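Local coordinates for protein probable transcriptional regulator (Pseudomonas aeruginosa PAO1, PDB 2GEN) that probably binds DNA at regulatory sites and controls transcription as a dimeric, all-helical regulator of the TetR family, at residues A[151-156]-A[190-195]; A[72-77]-A[130-135]; A[20-25]-A[34-39]. All coordinates share one frame; numbering follows the deposited sequence.

Contact 1. Residues A[151-156]-A[190-195]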
ATOM      1  N   ASP A 151     -12.124   5.236  10.023  1.00 27.98           N
ATOM      2  CA  ASP A 151     -10.888   5.066   9.230  1.00 28.51           C
ATOM      3  C   ASP A 151     -10.105   3.830   9.616  1.00 27.50           C
ATOM      4  O   ASP A 151      -9.504   3.188   8.722  1.00 26.21           O
ATOM      5  CB  ASP A 151      -9.920   6.242   9.326  1.00 30.31           C
ATOM      6  CG  ASP A 151     -10.487   7.537   8.799  1.00 33.98           C
ATOM      7  OD1 ASP A 151     -11.038   7.579   7.674  1.00 37.82           O
ATOM      8  OD2 ASP A 151     -10.329   8.538   9.527  1.00 36.24           O
ATOM      9  N   CYS A 152     -10.094   3.497  10.913  1.00 27.09           N
ATOM     10  CA  CYS A 152      -9.458   2.258  11.396  1.00 28.14           C
ATOM     11  C   CYS A 152     -10.178   1.025  10.854  1.00 26.80           C
ATOM     12  O   CYS A 152      -9.550   0.119  10.278  1.00 26.22           O
ATOM     13  CB  CYS A 152      -9.508   2.177  12.903  1.00 30.27           C
ATOM     14  SG  CYS A 152      -8.436   3.351  13.625  1.00 40.43           S
ATOM     15  N   PHE A 153     -11.503   0.993  11.056  1.00 24.09           N
ATOM     16  CA  PHE A 153     -12.344  -0.061  10.456  1.00 22.74           C
ATOM     17  C   PHE A 153     -12.010  -0.255   8.964  1.00 22.39           C
ATOM     18  O   PHE A 153     -11.797  -1.405   8.540  1.00 21.89           O
ATOM     19  CB  PHE A 153     -13.836   0.237  10.681  1.00 22.73           C
ATOM     20  CG  PHE A 153     -14.775  -0.834  10.195  1.00 21.13           C
ATOM     21  CD1 PHE A 153     -15.427  -1.653  11.115  1.00 22.12           C
ATOM     22  CD2 PHE A 153     -15.047  -0.993   8.846  1.00 22.85           C
ATOM     23  CE1 PHE A 153     -16.334  -2.629  10.727  1.00 24.00           C
ATOM     24  CE2 PHE A 153     -16.001  -1.976   8.430  1.00 20.47           C
ATOM     25  CZ  PHE A 153     -16.613  -2.819   9.391  1.00 22.48           C
ATOM     26  N   ALA A 154     -11.968   0.820   8.182  1.00 21.54           N
ATOM     27  CA  ALA A 154     -11.691   0.712   6.732  1.00 22.54           C
ATOM     28  C   ALA A 154     -10.372  -0.022   6.461  1.00 22.92           C
ATOM     29  O   ALA A 154     -10.322  -0.974   5.659  1.00 22.82           O
ATOM     30  CB  ALA A 154     -11.686   2.090   6.067  1.00 23.61           C
ATOM     31  N   SER A 155      -9.320   0.422   7.156  1.00 20.79           N
ATOM     32  CA  SER A 155      -7.968  -0.181   7.007  1.00 20.51           C
ATOM     33  C   SER A 155      -7.860  -1.568   7.582  1.00 19.00           C
ATOM     34  O   SER A 155      -7.079  -2.387   7.010  1.00 19.46           O
ATOM     35  CB  SER A 155      -6.889   0.715   7.654  1.00 20.32           C
ATOM     36  OG  SER A 155      -6.672   1.835   6.814  1.00 23.58           O
ATOM     37  N   VAL A 156      -8.548  -1.882   8.682  1.00 19.02           N
ATOM     38  CA  VAL A 156      -8.543  -3.292   9.116  1.00 19.63           C
ATOM     39  C   VAL A 156      -9.239  -4.188   8.118  1.00 20.05           C
ATOM     40  O   VAL A 156      -8.688  -5.235   7.766  1.00 18.45           O
ATOM     41  CB  VAL A 156      -8.769  -3.677  10.659  1.00 23.09           C
ATOM     42  CG1 VAL A 156      -8.516  -2.555  11.687  1.00 19.80           C
ATOM     43  CG2 VAL A 156      -9.752  -4.739  10.965  1.00 21.47           C
ATOM     44  N   ASP A 190     -13.805 -11.606  11.268  1.00 19.41           N
ATOM     45  CA  ASP A 190     -13.378 -11.874  12.637  1.00 21.05           C
ATOM     46  C   ASP A 190     -12.655 -10.709  13.340  1.00 21.37           C
ATOM     47  O   ASP A 190     -12.753 -10.577  14.589  1.00 23.02           O
ATOM     48  CB  ASP A 190     -12.530 -13.167  12.672  1.00 21.33           C
ATOM     49  CG  ASP A 190     -13.369 -14.381  12.531  1.00 23.46           C
ATOM     50  OD1 ASP A 190     -14.547 -14.380  12.958  1.00 28.54           O
ATOM     51  OD2 ASP A 190     -12.835 -15.406  12.037  1.00 29.35           O
ATOM     52  N   SER A 191     -11.986  -9.860  12.557  1.00 19.81           N
ATOM     53  CA  SER A 191     -11.219  -8.752  13.079  1.00 22.81           C
ATOM     54  C   SER A 191     -12.131  -7.629  13.531  1.00 22.10           C
ATOM     55  O   SER A 191     -11.803  -6.946  14.485  1.00 24.06           O
ATOM     56  CB  SER A 191     -10.234  -8.203  12.067  1.00 22.63           C
ATOM     57  OG  SER A 191      -9.264  -9.193  11.780  1.00 29.98           O
ATOM     58  N   VAL A 192     -13.269  -7.443  12.849  1.00 19.40           N
ATOM     59  CA  VAL A 192     -14.105  -6.272  13.181  1.00 19.71           C
ATOM     60  C   VAL A 192     -15.373  -6.633  13.926  1.00 19.11           C
ATOM     61  O   VAL A 192     -16.016  -5.714  14.492  1.00 20.82           O
ATOM     62  CB  VAL A 192     -14.483  -5.411  11.945  1.00 19.41           C
ATOM     63  CG1 VAL A 192     -13.258  -4.768  11.299  1.00 20.58           C
ATOM     64  CG2 VAL A 192     -15.262  -6.265  10.927  1.00 19.43           C
ATOM     65  N   ARG A 193     -15.751  -7.900  13.975  1.00 19.67           N
ATOM     66  CA  ARG A 193     -16.999  -8.250  14.664  1.00 21.22           C
ATOM     67  C   ARG A 193     -16.888  -8.058  16.195  1.00 23.25           C
ATOM     68  O   ARG A 193     -15.783  -8.117  16.762  1.00 22.58           O
ATOM     69  CB  ARG A 193     -17.487  -9.641  14.311  1.00 23.19           C
ATOM     70  CG  ARG A 193     -16.629 -10.761  14.878  1.00 22.71           C
ATOM     71  CD  ARG A 193     -17.118 -12.033  14.269  1.00 26.15           C
ATOM     72  NE  ARG A 193     -16.344 -13.169  14.762  1.00 33.07           N
ATOM     73  CZ  ARG A 193     -16.644 -13.854  15.864  1.00 39.47           C
ATOM     74  NH1 ARG A 193     -17.707 -13.523  16.605  1.00 38.77           N
ATOM     75  NH2 ARG A 193     -15.867 -14.864  16.242  1.00 40.67           N
ATOM     76  N   ALA A 194     -18.024  -7.745  16.825  1.00 24.69           N
ATOM     77  CA  ALA A 194     -18.107  -7.620  18.295  1.00 27.89           C
ATOM     78  C   ALA A 194     -17.657  -8.908  19.001  1.00 29.35           C
ATOM     79  O   ALA A 194     -17.892 -10.003  18.509  1.00 29.70           O
ATOM     80  CB  ALA A 194     -19.542  -7.286  18.700  1.00 27.44           C
ATOM     81  N   ALA A 195     -17.038  -8.743  20.169  1.00 32.82           N
ATOM     82  CA  ALA A 195     -16.579  -9.854  21.029  1.00 35.36           C
ATOM     83  C   ALA A 195     -17.688 -10.757  21.587  1.00 36.77           C
ATOM     84  O   ALA A 195     -18.854 -10.333  21.732  1.00 38.12           O
ATOM     85  CB  ALA A 195     -15.722  -9.295  22.175  1.00 35.70           C
TER

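Contact 2. Residues A[72-77]-A[130-135]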
ATOM      1  N   ALA A  72     -23.635  -3.329  -6.270  1.00 20.76           N
ATOM      2  CA  ALA A  72     -24.411  -4.540  -6.603  1.00 20.87           C
ATOM      3  C   ALA A  72     -24.562  -5.442  -5.380  1.00 21.81           C
ATOM      4  O   ALA A  72     -25.628  -5.986  -5.092  1.00 23.48           O
ATOM      5  CB  ALA A  72     -23.763  -5.303  -7.766  1.00 20.53           C
ATOM      6  N   GLY A  73     -23.480  -5.607  -4.650  1.00 19.87           N
ATOM      7  CA  GLY A  73     -23.481  -6.518  -3.514  1.00 20.06           C
ATOM      8  C   GLY A  73     -24.253  -6.019  -2.290  1.00 19.39           C
ATOM      9  O   GLY A  73     -24.885  -6.811  -1.607  1.00 19.35           O
ATOM     10  N   PHE A  74     -24.171  -4.729  -1.988  1.00 20.02           N
ATOM     11  CA  PHE A  74     -24.818  -4.213  -0.762  1.00 21.65           C
ATOM     12  C   PHE A  74     -26.298  -4.532  -0.822  1.00 25.20           C
ATOM     13  O   PHE A  74     -26.881  -4.959   0.194  1.00 26.57           O
ATOM     14  CB  PHE A  74     -24.580  -2.716  -0.617  1.00 22.35           C
ATOM     15  CG  PHE A  74     -23.160  -2.349  -0.197  1.00 16.95           C
ATOM     16  CD1 PHE A  74     -22.443  -3.142   0.693  1.00 18.10           C
ATOM     17  CD2 PHE A  74     -22.591  -1.132  -0.624  1.00 20.74           C
ATOM     18  CE1 PHE A  74     -21.135  -2.792   1.086  1.00 18.40           C
ATOM     19  CE2 PHE A  74     -21.286  -0.745  -0.203  1.00 19.09           C
ATOM     20  CZ  PHE A  74     -20.566  -1.570   0.645  1.00 20.73           C
ATOM     21  N   ALA A  75     -26.853  -4.418  -2.033  1.00 25.97           N
ATOM     22  CA  ALA A  75     -28.269  -4.710  -2.280  1.00 27.61           C
ATOM     23  C   ALA A  75     -28.715  -6.119  -1.832  1.00 27.91           C
ATOM     24  O   ALA A  75     -29.838  -6.270  -1.370  1.00 30.12           O
ATOM     25  CB  ALA A  75     -28.613  -4.447  -3.750  1.00 28.44           C
ATOM     26  N   ARG A  76     -27.844  -7.147  -1.931  1.00 25.26           N
ATOM     27  CA  ARG A  76     -28.227  -8.540  -1.626  1.00 26.31           C
ATOM     28  C   ARG A  76     -27.534  -9.220  -0.408  1.00 25.21           C
ATOM     29  O   ARG A  76     -27.709 -10.449  -0.140  1.00 26.62           O
ATOM     30  CB  ARG A  76     -28.017  -9.403  -2.880  1.00 26.97           C
ATOM     31  CG  ARG A  76     -28.852  -8.920  -4.059  1.00 30.96           C
ATOM     32  CD  ARG A  76     -28.824  -9.868  -5.239  1.00 37.63           C
ATOM     33  NE  ARG A  76     -29.934 -10.816  -5.205  1.00 43.77           N
ATOM     34  CZ  ARG A  76     -31.157 -10.570  -5.675  1.00 44.81           C
ATOM     35  NH1 ARG A  76     -31.454  -9.389  -6.198  1.00 47.43           N
ATOM     36  NH2 ARG A  76     -32.094 -11.504  -5.599  1.00 47.87           N
ATOM     37  N   ALA A  77     -26.693  -8.451   0.290  1.00 22.67           N
ATOM     38  CA  ALA A  77     -25.984  -8.980   1.458  1.00 23.71           C
ATOM     39  C   ALA A  77     -27.012  -9.207   2.576  1.00 23.71           C
ATOM     40  O   ALA A  77     -27.789  -8.282   2.917  1.00 23.79           O
ATOM     41  CB  ALA A  77     -24.925  -7.951   1.944  1.00 23.31           C
ATOM     42  N   ALA A 130     -19.065   7.490   0.887  1.00 19.63           N
ATOM     43  CA  ALA A 130     -20.390   7.729   1.425  1.00 20.67           C
ATOM     44  C   ALA A 130     -21.304   6.522   1.333  1.00 19.98           C
ATOM     45  O   ALA A 130     -22.073   6.236   2.258  1.00 19.91           O
ATOM     46  CB  ALA A 130     -21.013   8.948   0.779  1.00 20.57           C
ATOM     47  N   ARG A 131     -21.179   5.779   0.232  1.00 18.76           N
ATOM     48  CA  ARG A 131     -21.999   4.586   0.040  1.00 18.05           C
ATOM     49  C   ARG A 131     -21.579   3.499   1.050  1.00 16.42           C
ATOM     50  O   ARG A 131     -22.421   2.794   1.620  1.00 17.14           O
ATOM     51  CB  ARG A 131     -21.837   4.107  -1.413  1.00 18.30           C
ATOM     52  CG  ARG A 131     -22.576   2.817  -1.704  1.00 22.14           C
ATOM     53  CD  ARG A 131     -24.095   3.029  -1.566  1.00 29.36           C
ATOM     54  NE  ARG A 131     -24.986   1.856  -1.694  1.00 30.44           N
ATOM     55  CZ  ARG A 131     -25.452   1.179  -0.649  1.00 33.02           C
ATOM     56  NH1 ARG A 131     -25.044   1.508   0.576  1.00 29.55           N
ATOM     57  NH2 ARG A 131     -26.296   0.152  -0.822  1.00 30.20           N
ATOM     58  N   ILE A 132     -20.278   3.320   1.236  1.00 16.62           N
ATOM     59  CA  ILE A 132     -19.792   2.339   2.197  1.00 16.61           C
ATOM     60  C   ILE A 132     -20.217   2.727   3.623  1.00 16.39           C
ATOM     61  O   ILE A 132     -20.751   1.895   4.391  1.00 15.67           O
ATOM     62  CB  ILE A 132     -18.280   2.178   2.107  1.00 16.13           C
ATOM     63  CG1 ILE A 132     -17.898   1.596   0.729  1.00 18.32           C
ATOM     64  CG2 ILE A 132     -17.764   1.276   3.233  1.00 17.39           C
ATOM     65  CD1 ILE A 132     -16.369   1.593   0.543  1.00 19.44           C
ATOM     66  N   HIS A 133     -20.057   4.001   3.962  1.00 17.55           N
ATOM     67  CA  HIS A 133     -20.489   4.474   5.291  1.00 17.50           C
ATOM     68  C   HIS A 133     -21.975   4.214   5.509  1.00 17.27           C
ATOM     69  O   HIS A 133     -22.368   3.696   6.557  1.00 17.26           O
ATOM     70  CB  HIS A 133     -20.123   5.946   5.508  1.00 18.19           C
ATOM     71  CG  HIS A 133     -20.300   6.396   6.923  1.00 20.35           C
ATOM     72  ND1 HIS A 133     -21.533   6.757   7.442  1.00 23.30           N
ATOM     73  CD2 HIS A 133     -19.408   6.530   7.935  1.00 21.75           C
ATOM     74  CE1 HIS A 133     -21.387   7.091   8.716  1.00 24.77           C
ATOM     75  NE2 HIS A 133     -20.108   6.959   9.045  1.00 21.89           N
ATOM     76  N   ALA A 134     -22.808   4.479   4.490  1.00 17.60           N
ATOM     77  CA  ALA A 134     -24.255   4.191   4.607  1.00 16.84           C
ATOM     78  C   ALA A 134     -24.543   2.719   4.758  1.00 16.53           C
ATOM     79  O   ALA A 134     -25.413   2.349   5.551  1.00 16.43           O
ATOM     80  CB  ALA A 134     -25.017   4.784   3.413  1.00 17.84           C
ATOM     81  N   ALA A 135     -23.770   1.862   4.064  1.00 15.54           N
ATOM     82  CA  ALA A 135     -23.984   0.412   4.161  1.00 16.17           C
ATOM     83  C   ALA A 135     -23.645  -0.174   5.538  1.00 15.09           C
ATOM     84  O   ALA A 135     -24.156  -1.216   5.929  1.00 16.60           O
ATOM     85  CB  ALA A 135     -23.164  -0.317   3.086  1.00 16.06           C
TER

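Contact 3. Residues A[20-25]-A[34-39]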
ATOM      1  N   PHE A  20       0.087   0.561 -21.786  1.00 34.30           N
ATOM      2  CA  PHE A  20       0.763   0.987 -20.563  1.00 34.50           C
ATOM      3  C   PHE A  20       1.500  -0.155 -19.872  1.00 35.07           C
ATOM      4  O   PHE A  20       2.589   0.035 -19.344  1.00 35.13           O
ATOM      5  CB  PHE A  20      -0.229   1.601 -19.562  1.00 34.19           C
ATOM      6  CG  PHE A  20      -0.815   2.920 -19.978  1.00 33.71           C
ATOM      7  CD1 PHE A  20      -0.204   3.723 -20.933  1.00 33.58           C
ATOM      8  CD2 PHE A  20      -1.973   3.379 -19.362  1.00 32.30           C
ATOM      9  CE1 PHE A  20      -0.758   4.949 -21.295  1.00 31.45           C
ATOM     10  CE2 PHE A  20      -2.541   4.594 -19.695  1.00 32.08           C
ATOM     11  CZ  PHE A  20      -1.922   5.407 -20.680  1.00 33.45           C
ATOM     12  N   SER A  21       0.883  -1.337 -19.873  1.00 36.25           N
ATOM     13  CA  SER A  21       1.418  -2.515 -19.186  1.00 37.67           C
ATOM     14  C   SER A  21       2.636  -3.064 -19.910  1.00 38.72           C
ATOM     15  O   SER A  21       3.600  -3.454 -19.277  1.00 38.22           O
ATOM     16  CB  SER A  21       0.346  -3.606 -19.072  1.00 37.48           C
ATOM     17  OG  SER A  21      -0.790  -3.084 -18.406  1.00 38.12           O
ATOM     18  N   GLU A  22       2.570  -3.049 -21.239  1.00 40.25           N
ATOM     19  CA  GLU A  22       3.626  -3.580 -22.103  1.00 42.73           C
ATOM     20  C   GLU A  22       4.826  -2.634 -22.197  1.00 42.81           C
ATOM     21  O   GLU A  22       5.983  -3.064 -22.083  1.00 43.36           O
ATOM     22  CB  GLU A  22       3.043  -3.842 -23.485  1.00 42.39           C
ATOM     23  CG  GLU A  22       4.003  -4.486 -24.490  1.00 45.14           C
ATOM     24  CD  GLU A  22       3.268  -5.159 -25.655  1.00 45.59           C
ATOM     25  OE1 GLU A  22       2.008  -5.157 -25.664  1.00 49.76           O
ATOM     26  OE2 GLU A  22       3.957  -5.698 -26.554  1.00 51.70           O
ATOM     27  N   HIS A  23       4.554  -1.345 -22.394  1.00 43.39           N
ATOM     28  CA  HIS A  23       5.608  -0.384 -22.703  1.00 43.66           C
ATOM     29  C   HIS A  23       5.920   0.583 -21.564  1.00 43.06           C
ATOM     30  O   HIS A  23       6.955   1.264 -21.584  1.00 42.53           O
ATOM     31  CB  HIS A  23       5.251   0.385 -23.988  1.00 44.51           C
ATOM     32  CG  HIS A  23       4.963  -0.509 -25.155  1.00 47.35           C
ATOM     33  ND1 HIS A  23       5.919  -1.334 -25.715  1.00 50.46           N
ATOM     34  CD2 HIS A  23       3.825  -0.722 -25.857  1.00 49.62           C
ATOM     35  CE1 HIS A  23       5.380  -2.020 -26.708  1.00 50.42           C
ATOM     36  NE2 HIS A  23       4.111  -1.665 -26.816  1.00 51.56           N
ATOM     37  N   GLY A  24       5.045   0.623 -20.558  1.00 41.44           N
ATOM     38  CA  GLY A  24       5.149   1.624 -19.514  1.00 40.21           C
ATOM     39  C   GLY A  24       4.378   2.852 -19.943  1.00 39.39           C
ATOM     40  O   GLY A  24       4.143   3.062 -21.133  1.00 39.09           O
ATOM     41  N   VAL A  25       3.978   3.665 -18.974  1.00 39.10           N
ATOM     42  CA  VAL A  25       3.138   4.826 -19.242  1.00 38.95           C
ATOM     43  C   VAL A  25       3.865   5.881 -20.075  1.00 39.48           C
ATOM     44  O   VAL A  25       3.352   6.332 -21.110  1.00 39.07           O
ATOM     45  CB  VAL A  25       2.587   5.426 -17.930  1.00 39.16           C
ATOM     46  CG1 VAL A  25       2.015   6.835 -18.154  1.00 38.08           C
ATOM     47  CG2 VAL A  25       1.511   4.482 -17.354  1.00 38.15           C
ATOM     48  N   ARG A  34      -4.105   4.370 -30.552  1.00 40.58           N
ATOM     49  CA  ARG A  34      -4.960   4.242 -31.738  1.00 41.85           C
ATOM     50  C   ARG A  34      -4.709   2.930 -32.484  1.00 42.03           C
ATOM     51  O   ARG A  34      -5.657   2.319 -32.972  1.00 42.60           O
ATOM     52  CB  ARG A  34      -4.889   5.460 -32.680  1.00 42.57           C
ATOM     53  CG  ARG A  34      -3.550   5.768 -33.235  1.00 44.90           C
ATOM     54  CD  ARG A  34      -3.556   5.942 -34.778  1.00 46.54           C
ATOM     55  NE  ARG A  34      -2.255   5.487 -35.234  1.00 46.78           N
ATOM     56  CZ  ARG A  34      -1.288   6.253 -35.729  1.00 45.86           C
ATOM     57  NH1 ARG A  34      -1.479   7.551 -35.937  1.00 43.94           N
ATOM     58  NH2 ARG A  34      -0.133   5.684 -36.049  1.00 45.22           N
ATOM     59  N   ASP A  35      -3.457   2.481 -32.542  1.00 42.34           N
ATOM     60  CA  ASP A  35      -3.121   1.262 -33.283  1.00 43.84           C
ATOM     61  C   ASP A  35      -3.627  -0.004 -32.578  1.00 44.62           C
ATOM     62  O   ASP A  35      -4.097  -0.954 -33.229  1.00 44.80           O
ATOM     63  CB  ASP A  35      -1.609   1.153 -33.527  1.00 44.26           C
ATOM     64  CG  ASP A  35      -1.068   2.252 -34.462  1.00 44.87           C
ATOM     65  OD1 ASP A  35      -1.857   2.914 -35.182  1.00 47.52           O
ATOM     66  OD2 ASP A  35       0.163   2.443 -34.475  1.00 44.92           O
ATOM     67  N   ARG A  36      -3.530  -0.019 -31.251  1.00 44.86           N
ATOM     68  CA  ARG A  36      -4.096  -1.128 -30.487  1.00 45.57           C
ATOM     69  C   ARG A  36      -5.618  -1.083 -30.415  1.00 45.28           C
ATOM     70  O   ARG A  36      -6.261  -2.131 -30.424  1.00 46.10           O
ATOM     71  CB  ARG A  36      -3.507  -1.210 -29.080  1.00 45.90           C
ATOM     72  CG  ARG A  36      -3.746  -2.571 -28.441  1.00 47.57           C
ATOM     73  CD  ARG A  36      -2.936  -2.729 -27.196  1.00 51.45           C
ATOM     74  NE  ARG A  36      -1.500  -2.768 -27.452  1.00 53.42           N
ATOM     75  CZ  ARG A  36      -0.704  -3.782 -27.129  1.00 54.25           C
ATOM     76  NH1 ARG A  36      -1.196  -4.865 -26.533  1.00 54.83           N
ATOM     77  NH2 ARG A  36       0.591  -3.705 -27.398  1.00 55.22           N
ATOM     78  N   SER A  37      -6.196   0.112 -30.365  1.00 44.89           N
ATOM     79  CA  SER A  37      -7.641   0.248 -30.201  1.00 44.51           C
ATOM     80  C   SER A  37      -8.456   0.260 -31.487  1.00 44.24           C
ATOM     81  O   SER A  37      -9.672   0.058 -31.438  1.00 44.36           O
ATOM     82  CB  SER A  37      -7.985   1.490 -29.382  1.00 44.33           C
ATOM     83  OG  SER A  37      -7.854   2.660 -30.161  1.00 44.59           O
ATOM     84  N   GLY A  38      -7.803   0.514 -32.620  1.00 44.14           N
ATOM     85  CA  GLY A  38      -8.504   0.668 -33.903  1.00 44.23           C
ATOM     86  C   GLY A  38      -9.328   1.950 -34.005  1.00 44.46           C
ATOM     87  O   GLY A  38     -10.074   2.140 -34.971  1.00 45.02           O
ATOM     88  N   ALA A  39      -9.213   2.830 -33.007  1.00 44.01           N
ATOM     89  CA  ALA A  39      -9.852   4.147 -33.064  1.00 43.21           C
ATOM     90  C   ALA A  39      -8.863   5.174 -33.608  1.00 43.00           C
ATOM     91  O   ALA A  39      -7.659   5.100 -33.346  1.00 41.94           O
ATOM     92  CB  ALA A  39     -10.372   4.573 -31.709  1.00 43.49           C
TER

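Contact 1. Residues A[151-156]-A[190-195]
One face of the Phe-153 ring is taken by Val-192, whose CG1 stands 4.1 Å from the ring centroid, 27° off the normal, in a CH-pi contact. Phe-145 meets the same ring edge-to-face, and Arg-140 adds a cation-pi contact. The setting is the all-helical body of a TetR-family subunit: helix 150-169 sends Phe-153 and Val-156 against the last turn of helix 181-192, just before the chain leaves helical geometry at Arg-193. The ring reaches across because CG of Phe-153 lies anti to the backbone N (chi1 -176°), and the two side chains cross at about a right angle. Phe-153 CE1 comes 3.6 Å from Val-192 CB, so the branch point of the valine, as well as its methyls, packs on the CD1-CE1-CZ side of the ring. Val-156 meets the same valine running the other way, its CG2 3.5 Å from Val-192 CG1. That methyl, CG1, therefore touches both the ring and the neighbouring valine. No hydrogen bond spans the two segments; all four touching residues are buried and the contact is apolar, with Met-148 and Val-84 also packing on Phe-153 and Val-192. The second subunit approaches here: Leu-184 of that subunit packs on Val-156, and the Ser-191 OG atoms of the two subunits are hydrogen-bonded to each other. Ser-191 OG is also bonded to Val-187 O one turn earlier, which pins the hydroxyl at the interface. On its carbon side, Ser-191 CB lies 3.7 Å from Val-156 CG2.

Contact 2. Residues A[72-77]-A[130-135]
Arg-131 NE forms a salt bridge with Glu-71 OE1, about one turn before Phe-74 on helix 51-76, and this pairing holds the guanidinium beside the phenylalanine. The contact lies within the helical bundle of a TetR-family subunit, where helix 51-76 and helix 118-141 run nearly parallel, the short segment axes making 12°. These axes approach to 11.3 Å, and at that spacing the large ring of Phe-74 bridges the gap. Ala-135 CB sits over its centre, 3.5 Å from the centroid and almost exactly on the ring normal, a CH-pi contact in which the methyl is almost equidistant from the six ring carbons. Ile-132 comes to the ring edge near its plane, with CG1 4.1 Å from Phe-74 CZ. Arg-131 starts out with CG anti to the backbone N and then bends at chi2, 65°, which carries its guanidinium alongside the phenylalanine. The guanidinium and ring planes are 48° apart, so this is no flat stack. Thr-83 and Leu-86 of helix 80-97 also touch Phe-74, joining a third helix to the pair. Over one face of the guanidinium, Phe-74 CD2 lies 3.7 Å from Arg-131 CZ.

Contact 3. Residues A[20-25]-A[34-39]
A salt bridge from Arg-36 to Glu-22 spans the two segments: Arg-36 NH2 donates to Glu-22 OE1 at 2.7 Å, with a bent N-H...acceptor angle of 138°. The donor stands above the carboxylate plane, 53° out of it, while the oxygen lies at the guanidinium edge, tilted from that plane. The two flat groups are turned almost perpendicular, so the charges meet through one short bond rather than a flat, two-pronged pairing. Arg-36 gets there with CG anti to its main-chain N (chi1 -162°) and a bend at chi3; on the way it brushes Ala-18 and Cys-19 of helix 9-23. His-23 NE2 is 4.1 Å from Arg-36 NH2, too far for a bond, and the opposing charges of Arg-36 and Glu-22 probably largely offset each other at the imidazole. Glu-22 CG lies over one face of the His-23 ring, toward its rim. Within segment 34-39, Arg-34 NE donates almost straight to Asp-35 OD1 at 2.6 Å. Ser-37 OG is engaged twice: it is hydrogen-bonded to Ile-33 O, and it accepts from Ala-39 N at 3.2 Å, an ST turn where the chain leaves helix 30-37. Gly-38 follows that helix with positive phi, as Gly-24 does after helix 9-23. Gly-24 O is in turn met by Thr-28 OG1. The bridge thus ties the C-terminal end of helix 9-23 to that of helix 30-37, the first helix of the predicted helix-turn-helix, an arrangement belonging to the three-helix DNA-binding domain of TetR-family regulators.

Overall arrangement
From the N terminus, contact 3 comes first, closing the short connection between helix 9-23 and helix 30-37 in the DNA-binding part. Helix 51-76 then leads into the rest of the subunit, where contact 2 brings its C-terminal end against helix 118-141 and closes a loop of 52 residues, mostly helical. Contact 1 follows, returning the end of helix 181-192 to the start of helix 150-169 beside the second subunit. The three are in series, none nested or crossed. Contacts 1 and 2 have centres about 17 Å apart without touching; contact 3 lies about 35 Å from contact 2 and 40 Å from contact 1, centre to centre, across the chain's centre.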